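PDB 6VC5: endoglucanase from Komagataeibacter sucrofermentans, which probably hydrolyses internal (1->4)-beta-D-glucosidic linkages in cellulose and related beta-glucans, as a glycoside hydrolase of family 8. Local coordinates for residues A[38-43]-A[53-58]; A[68-73]-A[121-126]; A[99-104]-A[114-119]. All coordinates share one frame; numbering follows the deposited sequence.

Contact 1 of 3, residues A[38-43]-A[53-58]; sequences YGMLFS and EVIWVW
Met40 reaches from helix 33-46 across to Ile55 and Trp56 of helix 49-62, and its side chain can be read atom by atom. CB turns from its own helix toward helix 90-106, where it packs on Ala99. CG lies beside the backbone N, anti to the carbonyl carbon (chi1 -70°), and from there Met40 CG meets Ile55 CG2 at 3.5 Å. SD then passes the base of the tryptophan, Met40 SD being 3.9 Å from Trp56 CA. The chain bends at its last torsion (chi3 66°), which brings CE beside the CB and CE3 of Trp56, obliquely to the ring: Met40 CE is 3.6 Å from Trp56 CE3 and 3.7 Å from Trp56 CB. The sulfur is obliquely placed to the six-membered ring, a Met-aromatic contact.

Ile55 runs past Met40 in the opposite sense and extends its other branch to the backbone, with Ile55 CD1 3.8 Å from Gly39 O. A CB at Gly39 would lie tightly against this methyl, so the bare backbone fits closely there. The segment axes approach to 9.0 Å at 155°, the near-antiparallel packing of a helical hairpin, as expected in the (alpha/alpha)6 barrel of family 8.

Contact 2 of 3, residues A[68-73]-A[121-126]; sequences DALFSW and GDVLKL
An Asx turn in the loop that follows helix 49-62 is joined here to the last turns of helix 110-126, and the joint centres on Asp122 and Ala69. Within the loop, Asp68 OD1 accepts the N-H of Leu70, at 3.1 Å from Leu70 N, and also shares a hydrogen bond with His65. In Asp68, CG stands between the backbone N and the carbonyl carbon (chi1 58°), which turns OD1 back to the N-H of Leu70.

Across the contact, Ala69 N donates to Asp122 OD2 at 2.8 Å with an N-H...O angle of 155°. The donor approaches on the anti side of the carboxylate, a little out of its plane. The same oxygen also lies against carbon, Asp122 OD2 being 3.3 Å from Asp68 CB, and close to the methyl of Ala69. Beside this polar link runs an apolar seam. Leu70 crosses Val123 at about a right angle, with Leu70 CD2 3.6 Å from Val123 CG2, while its other methyl, Leu70 CD1, meets Leu126 CD1 at 4.0 Å. Leu126 CD1 also lies against the Asp68 carboxylate, 3.8 Å from Asp68 OD2. Asp93 of helix 90-106 touches both Leu70 and Val123.

An alanine in place of Asp122 would probably leave the N-H of Ala69 without this acceptor and the loop less firmly tied to the helix.

The two aspartates approach without pairing, Asp68 OD1 and Asp122 OD2 being 4.8 Å apart; each accepts a backbone N-H, and Asp68 also bonds His65, which may ease the mutual repulsion of two like charges.

Contact 3 of 3, residues A[99-104]-A[114-119]; sequences ALAWAG and QDAMNI
Leu100 and Ala116 face each other where segments 99-104 and 114-119 come nearest, and the contact is a study in how one branched side chain is met along its length: by an alanine methyl at its stem, and by an aspartate CB and an isoleucine methyl at its tip. The CA atoms of Leu100 and Ala116 are 5.4 Å apart, and the two segment axes come within 8.2 Å, an approach consistent with the alanines Ala101 and Ala116 at this point.

The methyl of Ala116 is the bump offered by helix 110-126. Ala116 CB settles against the backbone of helix 90-106, 3.8 Å from Ala101 N, and touches the stem of the leucine, lying 3.9 Å from Leu100 CB. The Ala101 methyl stands to one side at a looser distance, so that Leu100 and Ala101 together form a shallow seat for it.

Leu100 supplies the answering bump. With CG anti to the carbonyl carbon and beside the backbone N (chi1 -77°), its branch extends over the hollow between Asp115 and Ile119, residues one turn apart. Leu100 CD1 fills this hollow, at 3.8 Å from Asp115 CB and 3.7 Å from Ile119 CD1; the isoleucine meets the leucine at about a right angle. Asp115 thus presents its aliphatic CB to the leucine, while its OD2 takes a weak hydrogen bond from Trp56 NE1. Phe52, Trp56 and Met40 also pack on Leu100 from helices 49-62 and 33-46.

With 157° between the segment directions, alanines at the nearest point and Leu100 and Ile119 beside them, this is a close alpha-alpha hairpin of consecutive helices with interlocking side chains.

The three contacts follow the chain through four helices and one loop of the family 8 fold. Contact 1 joins helices 33-46 and 49-62 and closes before the other two begin; contact 3, pairing helices 90-106 and 110-126, is nested inside the loop closed by contact 2. Contacts 2 and 3 share helix 110-126. The centres of contact 1 and contact 3 lie about 12 Å apart. Those of contact 2 and contact 3 are about 13 Å apart, and those of contact 1 and contact 2 about 18 Å. Trp56 touches Phe71, Phe71 reaches Ile119, and Leu41 packs on Trp102, so two successive hairpins and the loop between them make one continuous packed region.

Contact 1 of 3, residues A[38-43]-A[53-58]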
loop_
_atom_site.group_PDB
_atom_site.type_symbol
_atom_site.label_atom_id
_atom_site.label_comp_id
_atom_site.label_asym_id
_atom_site.label_seq_id
_atom_site.Cartn_x
_atom_site.Cartn_y
_atom_site.Cartn_z
ATOM N N TYR A 38 0.534 2.453 8.488
ATOM C CA TYR A 38 -0.376 3.579 8.296
ATOM C C TYR A 38 -0.329 4.532 9.483
ATOM O O TYR A 38 -0.310 5.755 9.309
ATOM C CB TYR A 38 -1.816 3.098 8.067
ATOM C CG TYR A 38 -2.066 2.428 6.737
ATOM C CD1 TYR A 38 -1.432 2.862 5.580
ATOM C CD2 TYR A 38 -2.950 1.367 6.648
ATOM C CE1 TYR A 38 -1.666 2.241 4.362
ATOM C CE2 TYR A 38 -3.193 0.745 5.443
ATOM C CZ TYR A 38 -2.546 1.176 4.307
ATOM O OH TYR A 38 -2.798 0.528 3.111
ATOM N N GLY A 39 -0.350 3.988 10.704
ATOM C CA GLY A 39 -0.286 4.845 11.876
ATOM C C GLY A 39 0.975 5.684 11.896
ATOM O O GLY A 39 0.934 6.885 12.183
ATOM N N MET A 40 2.108 5.064 11.554
ATOM C CA MET A 40 3.376 5.783 11.496
ATOM C C MET A 40 3.374 6.823 10.375
ATOM O O MET A 40 3.807 7.968 10.566
ATOM C CB MET A 40 4.500 4.767 11.315
ATOM C CG MET A 40 4.750 3.917 12.553
ATOM S SD MET A 40 5.896 2.540 12.184
ATOM C CE MET A 40 7.447 3.451 11.832
ATOM N N LEU A 41 2.867 6.447 9.197
ATOM C CA LEU A 41 2.867 7.384 8.075
ATOM C C LEU A 41 1.962 8.582 8.352
ATOM O O LEU A 41 2.324 9.733 8.065
ATOM C CB LEU A 41 2.429 6.662 6.799
ATOM C CG LEU A 41 2.619 7.431 5.485
ATOM C CD1 LEU A 41 4.095 7.436 5.112
ATOM C CD2 LEU A 41 1.781 6.818 4.372
ATOM N N PHE A 42 0.751 8.325 8.868
ATOM C CA PHE A 42 -0.197 9.412 9.112
ATOM C C PHE A 42 0.285 10.336 10.229
ATOM O O PHE A 42 0.136 11.561 10.137
ATOM C CB PHE A 42 -1.583 8.862 9.464
ATOM C CG PHE A 42 -2.193 7.934 8.431
ATOM C CD1 PHE A 42 -1.733 7.882 7.129
ATOM C CD2 PHE A 42 -3.246 7.109 8.798
ATOM C CE1 PHE A 42 -2.315 7.010 6.194
ATOM C CE2 PHE A 42 -3.828 6.246 7.880
ATOM C CZ PHE A 42 -3.350 6.195 6.576
ATOM N N SER A 43 0.841 9.767 11.307
ATOM C CA SER A 43 1.349 10.585 12.403
ATOM C C SER A 43 2.574 11.391 11.983
ATOM O O SER A 43 2.732 12.540 12.409
ATOM C CB SER A 43 1.615 9.730 13.649
ATOM O OG SER A 43 2.624 8.771 13.432
ATOM N N GLU A 53 6.219 7.908 17.895
ATOM C CA GLU A 53 7.249 7.246 18.692
ATOM C C GLU A 53 6.753 5.920 19.257
ATOM O O GLU A 53 7.446 4.898 19.164
ATOM C CB GLU A 53 7.701 8.183 19.823
ATOM C CG GLU A 53 9.130 7.963 20.327
ATOM C CD GLU A 53 9.836 9.270 20.694
ATOM O OE1 GLU A 53 11.054 9.244 20.994
ATOM O OE2 GLU A 53 9.176 10.332 20.669
ATOM N N VAL A 54 5.543 5.911 19.831
ATOM C CA VAL A 54 5.020 4.684 20.439
ATOM C C VAL A 54 4.551 3.676 19.386
ATOM O O VAL A 54 4.663 2.463 19.595
ATOM C CB VAL A 54 3.950 4.958 21.517
ATOM C CG1 VAL A 54 4.551 5.767 22.687
ATOM C CG2 VAL A 54 2.728 5.642 20.936
ATOM N N ILE A 55 4.007 4.140 18.252
ATOM C CA ILE A 55 3.595 3.202 17.205
ATOM C C ILE A 55 4.806 2.464 16.638
ATOM O O ILE A 55 4.779 1.243 16.453
ATOM C CB ILE A 55 2.797 3.927 16.108
ATOM C CG1 ILE A 55 1.548 4.591 16.683
ATOM C CG2 ILE A 55 2.428 2.926 14.993
ATOM C CD1 ILE A 55 0.967 5.653 15.763
ATOM N N TRP A 56 5.897 3.189 16.394
ATOM C CA TRP A 56 7.122 2.553 15.919
ATOM C C TRP A 56 7.732 1.615 16.964
ATOM O O TRP A 56 8.118 0.491 16.636
ATOM C CB TRP A 56 8.115 3.617 15.450
ATOM C CG TRP A 56 9.515 3.111 15.204
ATOM C CD1 TRP A 56 10.674 3.676 15.674
ATOM C CD2 TRP A 56 9.921 1.983 14.407
ATOM N NE1 TRP A 56 11.757 2.965 15.238
ATOM C CE2 TRP A 56 11.329 1.916 14.470
ATOM C CE3 TRP A 56 9.236 1.001 13.680
ATOM C CZ2 TRP A 56 12.064 0.923 13.816
ATOM C CZ3 TRP A 56 9.979 0.015 13.024
ATOM C CH2 TRP A 56 11.374 -0.011 13.103
ATOM N N VAL A 57 7.838 2.051 18.223
ATOM C CA VAL A 57 8.410 1.167 19.240
ATOM C C VAL A 57 7.599 -0.121 19.361
ATOM O O VAL A 57 8.165 -1.218 19.474
ATOM C CB VAL A 57 8.566 1.895 20.589
ATOM C CG1 VAL A 57 8.899 0.910 21.688
ATOM C CG2 VAL A 57 9.669 2.927 20.485
ATOM N N TRP A 58 6.265 -0.024 19.299
ATOM C CA TRP A 58 5.461 -1.240 19.358
ATOM C C TRP A 58 5.752 -2.152 18.170
ATOM O O TRP A 58 5.943 -3.367 18.337
ATOM C CB TRP A 58 3.965 -0.921 19.445
ATOM C CG TRP A 58 3.163 -2.155 19.802
ATOM C CD1 TRP A 58 2.819 -2.573 21.054
ATOM C CD2 TRP A 58 2.675 -3.160 18.894
ATOM N NE1 TRP A 58 2.121 -3.759 20.976
ATOM C CE2 TRP A 58 2.029 -4.142 19.666
ATOM C CE3 TRP A 58 2.714 -3.311 17.505
ATOM C CZ2 TRP A 58 1.415 -5.264 19.088
ATOM C CZ3 TRP A 58 2.105 -4.428 16.933
ATOM C CH2 TRP A 58 1.466 -5.386 17.729
#

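Contact 2 of 3, residues A[68-73]-A[121-126]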
loop_
_atom_site.group_PDB
_atom_site.type_symbol
_atom_site.label_atom_id
_atom_site.label_comp_id
_atom_site.label_asym_id
_atom_site.label_seq_id
_atom_site.Cartn_x
_atom_site.Cartn_y
_atom_site.Cartn_z
ATOM N N ASP A 68 16.402 -10.358 10.165
ATOM C CA ASP A 68 16.385 -9.349 9.111
ATOM C C ASP A 68 15.499 -8.200 9.584
ATOM O O ASP A 68 14.919 -8.245 10.673
ATOM C CB ASP A 68 15.976 -9.923 7.742
ATOM C CG ASP A 68 14.609 -10.595 7.756
ATOM O OD1 ASP A 68 13.599 -9.926 8.049
ATOM O OD2 ASP A 68 14.545 -11.804 7.446
ATOM N N ALA A 69 15.393 -7.158 8.759
ATOM C CA ALA A 69 14.676 -5.956 9.164
ATOM C C ALA A 69 13.221 -5.934 8.705
ATOM O O ALA A 69 12.526 -4.946 8.950
ATOM C CB ALA A 69 15.405 -4.701 8.659
ATOM N N LEU A 70 12.739 -6.997 8.066
ATOM C CA LEU A 70 11.340 -7.048 7.660
ATOM C C LEU A 70 10.458 -7.368 8.868
ATOM O O LEU A 70 10.946 -7.625 9.972
ATOM C CB LEU A 70 11.164 -8.040 6.517
ATOM C CG LEU A 70 12.109 -7.845 5.325
ATOM C CD1 LEU A 70 11.789 -8.860 4.241
ATOM C CD2 LEU A 70 11.970 -6.433 4.785
ATOM N N PHE A 71 9.140 -7.391 8.647
ATOM C CA PHE A 71 8.162 -7.448 9.731
ATOM C C PHE A 71 7.227 -8.628 9.549
ATOM O O PHE A 71 6.693 -8.845 8.457
ATOM C CB PHE A 71 7.334 -6.153 9.788
ATOM C CG PHE A 71 8.154 -4.959 10.116
ATOM C CD1 PHE A 71 8.249 -4.514 11.421
ATOM C CD2 PHE A 71 8.857 -4.296 9.115
ATOM C CE1 PHE A 71 9.039 -3.431 11.743
ATOM C CE2 PHE A 71 9.635 -3.209 9.420
ATOM C CZ PHE A 71 9.735 -2.776 10.735
ATOM N N SER A 72 7.005 -9.372 10.624
ATOM C CA SER A 72 5.919 -10.340 10.604
ATOM C C SER A 72 4.606 -9.602 10.367
ATOM O O SER A 72 4.397 -8.504 10.878
ATOM C CB SER A 72 5.875 -11.070 11.936
ATOM O OG SER A 72 7.066 -11.816 12.143
ATOM N N TRP A 73 3.720 -10.202 9.570
ATOM C CA TRP A 73 2.591 -9.426 9.065
ATOM C C TRP A 73 1.516 -9.167 10.121
ATOM O O TRP A 73 0.773 -8.185 10.000
ATOM C CB TRP A 73 1.993 -10.079 7.817
ATOM C CG TRP A 73 1.166 -11.286 8.082
ATOM C CD1 TRP A 73 1.617 -12.548 8.371
ATOM C CD2 TRP A 73 -0.261 -11.364 8.057
ATOM N NE1 TRP A 73 0.545 -13.404 8.532
ATOM C CE2 TRP A 73 -0.615 -12.697 8.346
ATOM C CE3 TRP A 73 -1.276 -10.428 7.819
ATOM C CZ2 TRP A 73 -1.944 -13.119 8.413
ATOM C CZ3 TRP A 73 -2.597 -10.847 7.888
ATOM C CH2 TRP A 73 -2.917 -12.182 8.182
ATOM N N GLY A 121 17.059 -1.979 2.592
ATOM C CA GLY A 121 18.106 -2.907 2.202
ATOM C C GLY A 121 17.621 -4.345 2.166
ATOM O O GLY A 121 17.955 -5.101 1.247
ATOM N N ASP A 122 16.828 -4.743 3.158
ATOM C CA ASP A 122 16.326 -6.114 3.184
ATOM C C ASP A 122 15.179 -6.358 2.200
ATOM O O ASP A 122 15.051 -7.475 1.688
ATOM C CB ASP A 122 15.967 -6.513 4.615
ATOM C CG ASP A 122 17.178 -7.035 5.381
ATOM O OD1 ASP A 122 18.158 -7.459 4.718
ATOM O OD2 ASP A 122 17.161 -7.028 6.629
ATOM N N VAL A 123 14.346 -5.357 1.908
ATOM C CA VAL A 123 13.379 -5.512 0.818
ATOM C C VAL A 123 14.105 -5.777 -0.496
ATOM O O VAL A 123 13.758 -6.698 -1.246
ATOM C CB VAL A 123 12.458 -4.282 0.720
ATOM C CG1 VAL A 123 11.605 -4.343 -0.561
ATOM C CG2 VAL A 123 11.564 -4.196 1.936
ATOM N N LEU A 124 15.127 -4.975 -0.796
ATOM C CA LEU A 124 15.857 -5.158 -2.046
ATOM C C LEU A 124 16.540 -6.516 -2.092
ATOM O O LEU A 124 16.547 -7.184 -3.137
ATOM C CB LEU A 124 16.885 -4.036 -2.202
ATOM C CG LEU A 124 17.458 -3.793 -3.597
ATOM C CD1 LEU A 124 16.347 -3.414 -4.570
ATOM C CD2 LEU A 124 18.533 -2.713 -3.551
ATOM N N LYS A 125 17.110 -6.947 -0.965
ATOM C CA LYS A 125 17.875 -8.190 -0.932
ATOM C C LYS A 125 16.974 -9.426 -0.925
ATOM O O LYS A 125 17.267 -10.410 -1.611
ATOM C CB LYS A 125 18.799 -8.191 0.284
ATOM C CG LYS A 125 19.611 -9.465 0.454
ATOM C CD LYS A 125 19.993 -9.677 1.916
ATOM C CE LYS A 125 21.204 -8.846 2.321
ATOM N NZ LYS A 125 22.221 -9.664 3.047
ATOM N N LEU A 126 15.886 -9.406 -0.154
ATOM C CA LEU A 126 15.085 -10.605 0.068
ATOM C C LEU A 126 13.796 -10.658 -0.742
ATOM O O LEU A 126 13.264 -11.754 -0.946
ATOM C CB LEU A 126 14.719 -10.731 1.554
ATOM C CG LEU A 126 15.903 -10.700 2.522
ATOM C CD1 LEU A 126 15.399 -10.640 3.946
ATOM C CD2 LEU A 126 16.817 -11.905 2.324
#

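Contact 3 of 3, residues A[99-104]-A[114-119]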
loop_
_atom_site.group_PDB
_atom_site.type_symbol
_atom_site.label_atom_id
_atom_site.label_comp_id
_atom_site.label_asym_id
_atom_site.label_seq_id
_atom_site.Cartn_x
_atom_site.Cartn_y
_atom_site.Cartn_z
ATOM N N ALA A 99 7.538 5.860 6.332
ATOM C CA ALA A 99 7.205 6.665 7.507
ATOM C C ALA A 99 8.449 7.014 8.322
ATOM O O ALA A 99 8.583 8.141 8.822
ATOM C CB ALA A 99 6.202 5.903 8.373
ATOM N N LEU A 100 9.357 6.044 8.495
ATOM C CA LEU A 100 10.612 6.313 9.200
ATOM C C LEU A 100 11.470 7.336 8.466
ATOM O O LEU A 100 12.103 8.188 9.102
ATOM C CB LEU A 100 11.394 5.010 9.396
ATOM C CG LEU A 100 10.825 4.158 10.521
ATOM C CD1 LEU A 100 11.248 2.718 10.366
ATOM C CD2 LEU A 100 11.257 4.699 11.876
ATOM N N ALA A 101 11.510 7.259 7.135
ATOM C CA ALA A 101 12.237 8.255 6.357
ATOM C C ALA A 101 11.647 9.642 6.572
ATOM O O ALA A 101 12.376 10.611 6.792
ATOM C CB ALA A 101 12.210 7.884 4.875
ATOM N N TRP A 102 10.318 9.758 6.511
ATOM C CA TRP A 102 9.695 11.059 6.725
ATOM C C TRP A 102 9.929 11.571 8.140
ATOM O O TRP A 102 10.244 12.752 8.337
ATOM C CB TRP A 102 8.200 10.947 6.478
ATOM C CG TRP A 102 7.823 10.890 5.061
ATOM C CD1 TRP A 102 8.654 10.910 3.977
ATOM C CD2 TRP A 102 6.489 10.864 4.549
ATOM N NE1 TRP A 102 7.908 10.873 2.814
ATOM C CE2 TRP A 102 6.579 10.836 3.145
ATOM C CE3 TRP A 102 5.224 10.840 5.149
ATOM C CZ2 TRP A 102 5.448 10.807 2.324
ATOM C CZ3 TRP A 102 4.100 10.798 4.334
ATOM C CH2 TRP A 102 4.226 10.786 2.939
ATOM N N ALA A 103 9.760 10.708 9.137
ATOM C CA ALA A 103 9.962 11.112 10.526
ATOM C C ALA A 103 11.407 11.510 10.777
ATOM O O ALA A 103 11.679 12.472 11.508
ATOM C CB ALA A 103 9.558 9.963 11.450
ATOM N N GLY A 104 12.352 10.771 10.204
ATOM C CA GLY A 104 13.753 11.092 10.421
ATOM C C GLY A 104 14.128 12.415 9.792
ATOM O O GLY A 104 14.943 13.164 10.341
ATOM N N GLN A 114 18.355 5.578 9.617
ATOM C CA GLN A 114 19.033 4.285 9.587
ATOM C C GLN A 114 18.034 3.135 9.636
ATOM O O GLN A 114 18.209 2.123 8.947
ATOM C CB GLN A 114 20.012 4.146 10.747
ATOM C CG GLN A 114 20.876 2.898 10.597
ATOM C CD GLN A 114 21.545 2.823 9.227
ATOM O OE1 GLN A 114 22.268 3.738 8.822
ATOM N NE2 GLN A 114 21.293 1.736 8.500
ATOM N N ASP A 115 16.998 3.263 10.469
ATOM C CA ASP A 115 15.963 2.231 10.528
ATOM C C ASP A 115 15.327 2.020 9.159
ATOM O O ASP A 115 15.110 0.876 8.724
ATOM C CB ASP A 115 14.876 2.622 11.539
ATOM C CG ASP A 115 15.367 2.648 12.982
ATOM O OD1 ASP A 115 16.318 1.905 13.312
ATOM O OD2 ASP A 115 14.772 3.400 13.798
ATOM N N ALA A 116 15.010 3.120 8.466
ATOM C CA ALA A 116 14.409 3.022 7.140
ATOM C C ALA A 116 15.357 2.340 6.162
ATOM O O ALA A 116 14.946 1.446 5.408
ATOM C CB ALA A 116 14.020 4.414 6.641
ATOM N N MET A 117 16.634 2.728 6.186
ATOM C CA MET A 117 17.613 2.148 5.268
ATOM C C MET A 117 17.819 0.658 5.525
ATOM O O MET A 117 17.998 -0.116 4.574
ATOM C CB MET A 117 18.925 2.926 5.353
ATOM C CG MET A 117 18.780 4.327 4.796
ATOM S SD MET A 117 20.309 5.267 4.593
ATOM C CE MET A 117 20.826 5.363 6.275
ATOM N N ASN A 118 17.762 0.232 6.788
ATOM C CA ASN A 118 17.851 -1.199 7.086
ATOM C C ASN A 118 16.687 -1.971 6.472
ATOM O O ASN A 118 16.889 -3.043 5.887
ATOM C CB ASN A 118 17.900 -1.429 8.593
ATOM C CG ASN A 118 19.225 -1.007 9.199
ATOM O OD1 ASN A 118 20.218 -0.847 8.490
ATOM N ND2 ASN A 118 19.242 -0.813 10.510
ATOM N N ILE A 119 15.463 -1.441 6.586
ATOM C CA ILE A 119 14.307 -2.101 5.975
ATOM C C ILE A 119 14.454 -2.138 4.460
ATOM O O ILE A 119 14.230 -3.175 3.820
ATOM C CB ILE A 119 13.000 -1.403 6.389
ATOM C CG1 ILE A 119 12.821 -1.455 7.908
ATOM C CG2 ILE A 119 11.801 -2.042 5.684
ATOM C CD1 ILE A 119 11.823 -0.428 8.441
#